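Local coordinates for regulator of Ty1 transposition protein 107 (Saccharomyces cerevisiae, PDB 3T7K) that binds histone H2A phosphorylated during DNA damage repair through a C-terminal pair of BRCT repeats, the part of the yeast protein described here, at residues K134-A139 with L239-T244; E41-L46 with D94-I99; N145-I150 with I201-S206. All blocks are in the same frame, centred on the assembly; numbering follows the deposited sequence.

Contact 1. Residues K134-A139 with L239-T244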
loop_
_atom_site.group_PDB
_atom_site.type_symbol
_atom_site.label_atom_id
_atom_site.label_comp_id
_atom_site.label_asym_id
_atom_site.label_seq_id
_atom_site.Cartn_x
_atom_site.Cartn_y
_atom_site.Cartn_z
ATOM N N LYS C 134 -9.403 5.987 -9.756
ATOM C CA LYS C 134 -10.646 5.220 -9.759
ATOM C C LYS C 134 -11.543 5.674 -10.916
ATOM O O LYS C 134 -11.358 6.745 -11.461
ATOM C CB LYS C 134 -11.382 5.360 -8.437
ATOM C CG LYS C 134 -10.579 4.972 -7.245
ATOM C CD LYS C 134 -10.245 3.496 -7.261
ATOM C CE LYS C 134 -9.645 3.108 -5.918
ATOM N NZ LYS C 134 -9.029 1.765 -5.948
ATOM N N VAL C 135 -12.507 4.839 -11.276
ATOM C CA VAL C 135 -13.229 4.996 -12.521
ATOM C C VAL C 135 -13.986 6.339 -12.533
ATOM O O VAL C 135 -13.944 7.056 -13.517
ATOM C CB VAL C 135 -14.179 3.798 -12.778
ATOM C CG1 VAL C 135 -15.152 3.630 -11.624
ATOM C CG2 VAL C 135 -14.929 3.963 -14.104
ATOM N N PHE C 136 -14.626 6.698 -11.425
ATOM C CA PHE C 136 -15.385 7.959 -11.388
ATOM C C PHE C 136 -14.480 9.152 -11.193
ATOM O O PHE C 136 -14.776 10.267 -11.638
ATOM C CB PHE C 136 -16.435 7.920 -10.302
ATOM C CG PHE C 136 -17.504 6.926 -10.556
ATOM C CD1 PHE C 136 -18.359 7.076 -11.630
ATOM C CD2 PHE C 136 -17.666 5.844 -9.728
ATOM C CE1 PHE C 136 -19.357 6.160 -11.866
ATOM C CE2 PHE C 136 -18.661 4.920 -9.958
ATOM C CZ PHE C 136 -19.503 5.078 -11.034
ATOM N N GLU C 137 -13.361 8.907 -10.526
ATOM C CA GLU C 137 -12.353 9.924 -10.387
ATOM C C GLU C 137 -11.811 10.297 -11.761
ATOM O O GLU C 137 -11.671 11.483 -12.076
ATOM C CB GLU C 137 -11.239 9.426 -9.469
ATOM C CG GLU C 137 -10.022 10.281 -9.500
ATOM C CD GLU C 137 -8.910 9.744 -8.637
ATOM O OE1 GLU C 137 -8.990 8.578 -8.171
ATOM O OE2 GLU C 137 -7.953 10.509 -8.430
ATOM N N ARG C 138 -11.507 9.284 -12.573
ATOM C CA ARG C 138 -11.139 9.486 -13.976
ATOM C C ARG C 138 -12.178 10.267 -14.764
ATOM O O ARG C 138 -11.837 10.948 -15.736
ATOM C CB ARG C 138 -10.991 8.146 -14.703
ATOM C CG ARG C 138 -9.711 7.453 -14.475
ATOM C CD ARG C 138 -9.418 6.425 -15.562
ATOM N NE ARG C 138 -10.214 5.198 -15.485
ATOM C CZ ARG C 138 -10.119 4.289 -14.524
ATOM N NH1 ARG C 138 -9.288 4.470 -13.498
ATOM N NH2 ARG C 138 -10.865 3.192 -14.580
ATOM N N ALA C 139 -13.447 10.119 -14.398
ATOM C CA ALA C 139 -14.539 10.711 -15.169
ATOM C C ALA C 139 -14.893 12.103 -14.680
ATOM O O ALA C 139 -15.836 12.723 -15.178
ATOM C CB ALA C 139 -15.776 9.818 -15.113
ATOM N N LEU C 239 -15.033 -0.536 -15.933
ATOM C CA LEU C 239 -14.055 0.402 -15.377
ATOM C C LEU C 239 -13.826 1.609 -16.294
ATOM O O LEU C 239 -12.705 2.103 -16.441
ATOM C CB LEU C 239 -12.736 -0.300 -15.051
ATOM C CG LEU C 239 -12.860 -1.188 -13.812
ATOM C CD1 LEU C 239 -11.501 -1.758 -13.391
ATOM C CD2 LEU C 239 -13.465 -0.382 -12.692
ATOM N N ASN C 240 -14.906 2.092 -16.901
ATOM C CA ASN C 240 -14.830 3.284 -17.728
ATOM C C ASN C 240 -16.185 3.991 -17.768
ATOM O O ASN C 240 -17.222 3.348 -17.942
ATOM C CB ASN C 240 -14.416 2.910 -19.142
ATOM C CG ASN C 240 -14.324 4.117 -20.057
ATOM O OD1 ASN C 240 -13.551 5.039 -19.799
ATOM N ND2 ASN C 240 -15.101 4.109 -21.142
ATOM N N VAL C 241 -16.187 5.303 -17.567
ATOM C CA VAL C 241 -17.403 6.073 -17.803
ATOM C C VAL C 241 -17.443 6.462 -19.268
ATOM O O VAL C 241 -16.599 7.218 -19.739
ATOM C CB VAL C 241 -17.459 7.341 -16.944
ATOM C CG1 VAL C 241 -18.549 8.268 -17.451
ATOM C CG2 VAL C 241 -17.710 6.966 -15.498
ATOM N N ASP C 242 -18.410 5.933 -20.002
ATOM C CA ASP C 242 -18.538 6.296 -21.407
ATOM C C ASP C 242 -19.574 7.409 -21.548
ATOM O O ASP C 242 -20.770 7.171 -21.407
ATOM C CB ASP C 242 -18.952 5.079 -22.224
ATOM C CG ASP C 242 -19.225 5.413 -23.671
ATOM O OD1 ASP C 242 -18.673 6.424 -24.181
ATOM O OD2 ASP C 242 -20.001 4.655 -24.295
ATOM N N PHE C 243 -19.107 8.622 -21.816
ATOM C CA PHE C 243 -19.980 9.782 -21.851
ATOM C C PHE C 243 -20.730 9.916 -23.168
ATOM O O PHE C 243 -21.594 10.780 -23.302
ATOM C CB PHE C 243 -19.201 11.060 -21.550
ATOM C CG PHE C 243 -18.981 11.305 -20.076
ATOM C CD1 PHE C 243 -20.053 11.578 -19.239
ATOM C CD2 PHE C 243 -17.701 11.269 -19.533
ATOM C CE1 PHE C 243 -19.858 11.813 -17.884
ATOM C CE2 PHE C 243 -17.490 11.504 -18.182
ATOM C CZ PHE C 243 -18.572 11.785 -17.356
ATOM N N THR C 244 -20.406 9.062 -24.134
ATOM C CA THR C 244 -21.085 9.099 -25.424
ATOM C C THR C 244 -22.264 8.134 -25.410
ATOM O O THR C 244 -23.040 8.083 -26.355
ATOM C CB THR C 244 -20.153 8.730 -26.602
ATOM O OG1 THR C 244 -19.841 7.335 -26.544
ATOM C CG2 THR C 244 -18.866 9.544 -26.570
HETATM O O HOH W 1 -14.016 6.607 -16.442
HETATM O O HOH W 2 -11.421 4.918 -17.799
#
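R138 and L239 make the one direct hydrogen bond between K134-A139 and L239-T244: NH2 of R138 lies 2.8 Å from O of L239. The oxygen sits in the guanidinium plane, at its edge, while the nitrogen stands above the carbonyl plane. Arginine suits the place, having further donors to spend. Its NE gives a hydrogen to a water 2.6 Å away, which donates to OD1 of N240, and its NH1 bonds OG1 of T133. A second water joins O of V135 to N of V241.

Below this polar layer V135 lays CG2 against the backbone, 3.4 Å from N of N240. That branch reaches the loop because it is anti to the valine's backbone N, leaving CG1 between N and C, over a face of the F136 ring. A139 is small enough for V241 to come close, CB to CG2 3.5 Å, tighter than usual. The same CG2 touches CD1 of F136 at 3.9 Å, and CG1 of V241 lies over the centre of the F243 ring, whose edge meets O of A139.

Further out, W231 of helix 229-237 packs on F136 and V241. That helix ends in a Schellman motif, with L239 at positive phi and its O facing R138. In the second BRCT repeat the contact joins the loop between helix 229-237 and strand 249-253 to helix 135-138, which leads into strand 143-147. Arginine and water thus satisfy peptide groups of a segment with no regular helix or strand, while V135, A139 and V241, with the rings of F136 and F243, make the apolar part.

Contact 2. Residues E41-L46 with D94-I99; sequences EILNQL and DLLKQI
I42 and I99 run past each other in opposite directions, and their methyls mesh where helices 37-45 and 90-99 meet. CD1 of I42 comes to 3.5 Å from CG2 of I99, and CG2 of I42 lies against both methyl ends of that isoleucine. The longer arm of I99 ends at CD1, which meets CD1 of L46 tip to tip at 3.4 Å, closer than carbons usually pack. The chi2 of I99, -113°, lies away from the staggered values and carries CD1 to this meeting. A beta-branched residue suits the spot, since its two arms serve two partners.

The short axes lie 11.4 Å apart at nearly a right angle, 99°, a separation bridged by long aliphatic side chains rather than by backbone. In the first BRCT repeat these helices follow strands of the four-stranded parallel sheet, and L43 and L95 both lean on I48 of its edge strand 48-50. Replacing I99 by an alanine would remove both arms and is likely to open a gap beside CD1 of I42 and CD1 of L46, leaving I42 and L46 only their looser leucine neighbours across the contact.

Leucines fill the rest more loosely. CD2 of L43 stands 4.2 Å from CD2 of L95, and L96, partly exposed, brings CD2 to 4.2 Å from CG2 of I42. Polar residues occupy the outer sides of the helices: K97 and Q45 are exposed and do not touch the other helix, while D94 and Q98 bond Y116 and N110 beyond helix 90-99. Helix 8-13 closes over I99 with I11 and L12.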
loop_
_atom_site.group_PDB
_atom_site.type_symbol
_atom_site.label_atom_id
_atom_site.label_comp_id
_atom_site.label_asym_id
_atom_site.label_seq_id
_atom_site.Cartn_x
_atom_site.Cartn_y
_atom_site.Cartn_z
ATOM N N GLU C 41 -7.872 -23.962 7.672
ATOM C CA GLU C 41 -6.472 -23.978 8.067
ATOM C C GLU C 41 -5.549 -24.443 6.925
ATOM O O GLU C 41 -4.422 -23.960 6.789
ATOM C CB GLU C 41 -6.283 -24.862 9.303
ATOM C CG GLU C 41 -4.900 -24.757 9.872
ATOM O OE1 GLU C 41 -5.110 -22.459 10.431
ATOM O OE2 GLU C 41 -3.324 -23.070 9.309
ATOM N N ILE C 42 -6.036 -25.376 6.109
ATOM C CA ILE C 42 -5.335 -25.798 4.903
ATOM C C ILE C 42 -5.100 -24.613 3.967
ATOM O O ILE C 42 -3.969 -24.359 3.557
ATOM C CB ILE C 42 -6.119 -26.881 4.134
ATOM C CG1 ILE C 42 -6.182 -28.187 4.930
ATOM C CG2 ILE C 42 -5.479 -27.156 2.793
ATOM C CD1 ILE C 42 -6.903 -29.304 4.179
ATOM N N LEU C 43 -6.173 -23.898 3.620
ATOM C CA LEU C 43 -6.078 -22.745 2.727
ATOM C C LEU C 43 -5.005 -21.758 3.156
ATOM O O LEU C 43 -4.198 -21.311 2.327
ATOM C CB LEU C 43 -7.435 -22.033 2.615
ATOM C CG LEU C 43 -8.500 -22.906 1.966
ATOM C CD1 LEU C 43 -9.857 -22.209 1.936
ATOM C CD2 LEU C 43 -8.062 -23.283 0.568
ATOM N N ASN C 44 -4.987 -21.408 4.441
ATOM C CA ASN C 44 -3.987 -20.459 4.929
ATOM C C ASN C 44 -2.585 -21.024 4.760
ATOM O O ASN C 44 -1.641 -20.299 4.433
ATOM C CB ASN C 44 -4.243 -20.108 6.393
ATOM C CG ASN C 44 -5.724 -19.945 6.699
ATOM O OD1 ASN C 44 -6.302 -20.746 7.440
ATOM N ND2 ASN C 44 -6.351 -18.902 6.126
ATOM N N GLN C 45 -2.444 -22.326 4.957
ATOM C CA GLN C 45 -1.141 -22.953 4.743
ATOM C C GLN C 45 -0.720 -22.853 3.284
ATOM O O GLN C 45 0.465 -22.895 2.977
ATOM C CB GLN C 45 -1.153 -24.410 5.206
ATOM C CG GLN C 45 -1.072 -24.563 6.726
ATOM C CD GLN C 45 -0.098 -23.579 7.358
ATOM O OE1 GLN C 45 1.087 -23.553 7.018
ATOM N NE2 GLN C 45 -0.601 -22.753 8.272
ATOM N N LEU C 46 -1.696 -22.701 2.391
ATOM C CA LEU C 46 -1.420 -22.581 0.966
ATOM C C LEU C 46 -1.440 -21.125 0.511
ATOM O O LEU C 46 -1.498 -20.848 -0.684
ATOM C CB LEU C 46 -2.417 -23.402 0.141
ATOM C CG LEU C 46 -2.436 -24.912 0.420
ATOM C CD1 LEU C 46 -3.606 -25.602 -0.281
ATOM C CD2 LEU C 46 -1.155 -25.549 -0.015
ATOM N N ASP C 94 -11.904 -27.705 -6.330
ATOM C CA ASP C 94 -10.919 -28.623 -6.894
ATOM C C ASP C 94 -9.688 -28.738 -6.014
ATOM O O ASP C 94 -9.120 -29.822 -5.857
ATOM C CB ASP C 94 -10.508 -28.175 -8.288
ATOM C CG ASP C 94 -11.622 -28.333 -9.289
ATOM O OD1 ASP C 94 -12.654 -28.929 -8.909
ATOM O OD2 ASP C 94 -11.463 -27.879 -10.447
ATOM N N LEU C 95 -9.293 -27.607 -5.441
ATOM C CA LEU C 95 -8.132 -27.535 -4.573
ATOM C C LEU C 95 -8.301 -28.448 -3.374
ATOM O O LEU C 95 -7.470 -29.332 -3.122
ATOM C CB LEU C 95 -7.906 -26.099 -4.117
ATOM C CG LEU C 95 -6.664 -25.849 -3.273
ATOM C CD1 LEU C 95 -5.455 -26.584 -3.856
ATOM C CD2 LEU C 95 -6.407 -24.356 -3.170
ATOM N N LEU C 96 -9.371 -28.231 -2.623
ATOM C CA LEU C 96 -9.635 -29.056 -1.446
ATOM C C LEU C 96 -9.860 -30.534 -1.787
ATOM O O LEU C 96 -9.434 -31.411 -1.047
ATOM C CB LEU C 96 -10.787 -28.483 -0.619
ATOM C CG LEU C 96 -10.464 -27.163 0.092
ATOM C CD1 LEU C 96 -11.679 -26.602 0.808
ATOM C CD2 LEU C 96 -9.307 -27.334 1.056
ATOM N N LYS C 97 -10.511 -30.806 -2.913
ATOM C CA LYS C 97 -10.693 -32.177 -3.383
ATOM C C LYS C 97 -9.341 -32.884 -3.469
ATOM O O LYS C 97 -9.133 -33.948 -2.875
ATOM C CB LYS C 97 -11.375 -32.173 -4.756
ATOM C CG LYS C 97 -11.716 -33.543 -5.340
ATOM C CD LYS C 97 -12.736 -33.394 -6.478
ATOM C CE LYS C 97 -12.674 -34.547 -7.477
ATOM N NZ LYS C 97 -13.278 -35.807 -6.962
ATOM N N GLN C 98 -8.418 -32.270 -4.200
ATOM C CA GLN C 98 -7.070 -32.802 -4.374
ATOM C C GLN C 98 -6.345 -32.950 -3.038
ATOM O O GLN C 98 -5.673 -33.951 -2.792
ATOM C CB GLN C 98 -6.275 -31.878 -5.299
ATOM C CG GLN C 98 -5.127 -32.536 -6.024
ATOM C CD GLN C 98 -4.507 -31.607 -7.044
ATOM O OE1 GLN C 98 -3.692 -30.748 -6.701
ATOM N NE2 GLN C 98 -4.906 -31.760 -8.307
ATOM N N ILE C 99 -6.476 -31.951 -2.177
ATOM C CA ILE C 99 -5.801 -31.969 -0.891
ATOM C C ILE C 99 -6.291 -33.112 -0.003
ATOM O O ILE C 99 -5.525 -33.654 0.801
ATOM C CB ILE C 99 -5.967 -30.629 -0.163
ATOM C CG1 ILE C 99 -5.250 -29.521 -0.943
ATOM C CG2 ILE C 99 -5.474 -30.721 1.276
ATOM C CD1 ILE C 99 -4.059 -28.930 -0.228
#

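Contact 3. Residues N145-I150 with I201-S206; sequences NLVNDI and IVTKAS
Strand 143-147 and the end of strand 198-201 run parallel, with L146 bridged to I201: N of I201 donates to O of N145 at 2.8 Å and N of V147 to O of I201 at 3.2 Å. The bridge joins neighbouring strands in the parallel part of the second BRCT repeat's sheet, with helices on both faces. L146 and I201 share one face. L146 reaches CB of I201 with CD1, 3.4 Å away, because its chi1 of -176° sets CG opposite the backbone N. CD1 of I150 comes to CG2 of I201, 3.9 Å away, so that the branched side chain is met by two aliphatic ends.

V147 instead packs CG1 on CG1 of V202, beta-branched valines being at home in extended chain. Past the strand a type I turn from V147 to I150 brings D149 round to T203: OG1 of T203 donates to OD2 of D149, 3.2 Å off, from above the carboxylate plane. The bond ties the turn to the chain entering helix 205-218, whose N-cap is K204, and OE1 of Q207 accepts from the backbone N of T203 and K204.

N145, buried, spends its amide on N170 of strand 168-172 and on the carbonyls of I183 and V199. Helix 154-163 covers L146, I150 and I201 through I157 and L161, while Q207 and F211 of helix 205-218 pack on V147, and V227 of strand 224-227 continues the sheet beside V202.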
loop_
_atom_site.group_PDB
_atom_site.type_symbol
_atom_site.label_atom_id
_atom_site.label_comp_id
_atom_site.label_asym_id
_atom_site.label_seq_id
_atom_site.Cartn_x
_atom_site.Cartn_y
_atom_site.Cartn_z
ATOM N N ASN C 145 -25.315 13.628 -5.969
ATOM C CA ASN C 145 -26.517 13.611 -5.185
ATOM C C ASN C 145 -27.234 12.333 -5.507
ATOM O O ASN C 145 -27.361 11.969 -6.673
ATOM C CB ASN C 145 -27.415 14.805 -5.566
ATOM C CG ASN C 145 -26.709 16.121 -5.415
ATOM O OD1 ASN C 145 -26.830 16.790 -4.387
ATOM N ND2 ASN C 145 -25.941 16.494 -6.422
ATOM N N LEU C 146 -27.738 11.675 -4.474
ATOM C CA LEU C 146 -28.371 10.383 -4.613
ATOM C C LEU C 146 -29.723 10.477 -3.936
ATOM O O LEU C 146 -29.812 10.957 -2.810
ATOM C CB LEU C 146 -27.494 9.330 -3.915
ATOM C CG LEU C 146 -27.862 7.851 -3.984
ATOM C CD1 LEU C 146 -27.797 7.356 -5.406
ATOM C CD2 LEU C 146 -26.915 7.039 -3.103
ATOM N N VAL C 147 -30.775 10.036 -4.620
ATOM C CA VAL C 147 -32.094 10.037 -4.031
ATOM C C VAL C 147 -32.169 8.980 -2.948
ATOM O O VAL C 147 -31.595 7.888 -3.076
ATOM C CB VAL C 147 -33.205 9.797 -5.073
ATOM C CG1 VAL C 147 -33.288 10.964 -6.026
ATOM C CG2 VAL C 147 -32.972 8.488 -5.821
ATOM N N ASN C 148 -32.871 9.326 -1.875
ATOM C CA ASN C 148 -32.957 8.485 -0.688
ATOM C C ASN C 148 -33.651 7.162 -0.947
ATOM O O ASN C 148 -33.451 6.208 -0.204
ATOM C CB ASN C 148 -33.679 9.225 0.445
ATOM C CG ASN C 148 -33.345 8.659 1.814
ATOM O OD1 ASN C 148 -32.641 7.659 1.924
ATOM N ND2 ASN C 148 -33.848 9.299 2.866
ATOM N N ASP C 149 -34.465 7.103 -1.994
ATOM C CA ASP C 149 -35.229 5.892 -2.287
ATOM C C ASP C 149 -34.556 4.986 -3.312
ATOM O O ASP C 149 -35.226 4.227 -4.017
ATOM C CB ASP C 149 -36.651 6.239 -2.752
ATOM C CG ASP C 149 -36.684 6.843 -4.143
ATOM O OD1 ASP C 149 -37.795 7.168 -4.622
ATOM O OD2 ASP C 149 -35.606 7.004 -4.759
ATOM N N ILE C 150 -33.234 5.079 -3.411
ATOM C CA ILE C 150 -32.499 4.236 -4.339
ATOM C C ILE C 150 -32.508 2.794 -3.831
ATOM O O ILE C 150 -32.206 2.541 -2.668
ATOM C CB ILE C 150 -31.044 4.741 -4.548
ATOM C CG1 ILE C 150 -30.431 4.120 -5.806
ATOM C CG2 ILE C 150 -30.186 4.487 -3.308
ATOM C CD1 ILE C 150 -30.835 4.796 -7.121
ATOM N N ILE C 201 -28.208 10.894 -9.122
ATOM C CA ILE C 201 -28.562 9.528 -9.423
ATOM C C ILE C 201 -29.980 9.421 -8.951
ATOM O O ILE C 201 -30.281 9.766 -7.814
ATOM C CB ILE C 201 -27.705 8.529 -8.636
ATOM C CG1 ILE C 201 -26.239 8.661 -9.045
ATOM C CG2 ILE C 201 -28.193 7.114 -8.884
ATOM C CD1 ILE C 201 -25.282 7.765 -8.236
ATOM N N VAL C 202 -30.865 8.978 -9.830
ATOM C CA VAL C 202 -32.278 9.016 -9.519
ATOM C C VAL C 202 -32.949 7.703 -9.847
ATOM O O VAL C 202 -32.362 6.843 -10.501
ATOM C CB VAL C 202 -32.997 10.179 -10.264
ATOM C CG1 VAL C 202 -32.430 11.520 -9.817
ATOM C CG2 VAL C 202 -32.882 10.012 -11.764
ATOM N N THR C 203 -34.182 7.571 -9.370
ATOM C CA THR C 203 -35.020 6.402 -9.588
ATOM C C THR C 203 -36.183 6.698 -10.547
ATOM O O THR C 203 -36.454 5.919 -11.460
ATOM C CB THR C 203 -35.619 5.914 -8.250
ATOM O OG1 THR C 203 -34.570 5.426 -7.399
ATOM C CG2 THR C 203 -36.640 4.813 -8.489
ATOM N N LYS C 204 -36.859 7.830 -10.347
ATOM C CA LYS C 204 -38.117 8.101 -11.049
ATOM C C LYS C 204 -38.053 9.278 -12.022
ATOM O O LYS C 204 -37.310 10.235 -11.807
ATOM C CB LYS C 204 -39.237 8.379 -10.042
ATOM C CG LYS C 204 -39.496 7.280 -9.034
ATOM C CD LYS C 204 -40.451 7.774 -7.944
ATOM C CE LYS C 204 -41.680 8.429 -8.554
ATOM N NZ LYS C 204 -42.583 9.044 -7.537
ATOM N N ALA C 205 -38.866 9.213 -13.074
ATOM C CA ALA C 205 -39.024 10.334 -13.986
ATOM C C ALA C 205 -39.597 11.512 -13.207
ATOM O O ALA C 205 -39.369 12.674 -13.549
ATOM C CB ALA C 205 -39.943 9.958 -15.131
ATOM N N SER C 206 -40.336 11.202 -12.151
ATOM C CA SER C 206 -40.916 12.229 -11.296
ATOM C C SER C 206 -39.811 13.050 -10.650
ATOM O O SER C 206 -40.034 14.185 -10.213
ATOM C CB SER C 206 -41.773 11.588 -10.203
ATOM O OG SER C 206 -41.076 11.517 -8.968
#

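Overall arrangement
Contact 2 belongs to the first BRCT repeat, contacts 1 and 3 to the second; the centres of contacts 2 and 3 are about 45 Å apart, on opposite sides of the chain's centre. Contact 3 is nested within the loop closed by contact 1, and helix 135-138 of the one leads into strand 143-147 of the other, yet their nearest atoms stay about 7 Å apart. Contacts 2 and 3 are buried, but the former joins helix to helix by aliphatic groups alone, whereas the latter combines sheet hydrogen bonds with apolar packing. Contact 1, only partly buried, adds an arginine and waters to small apolar contacts.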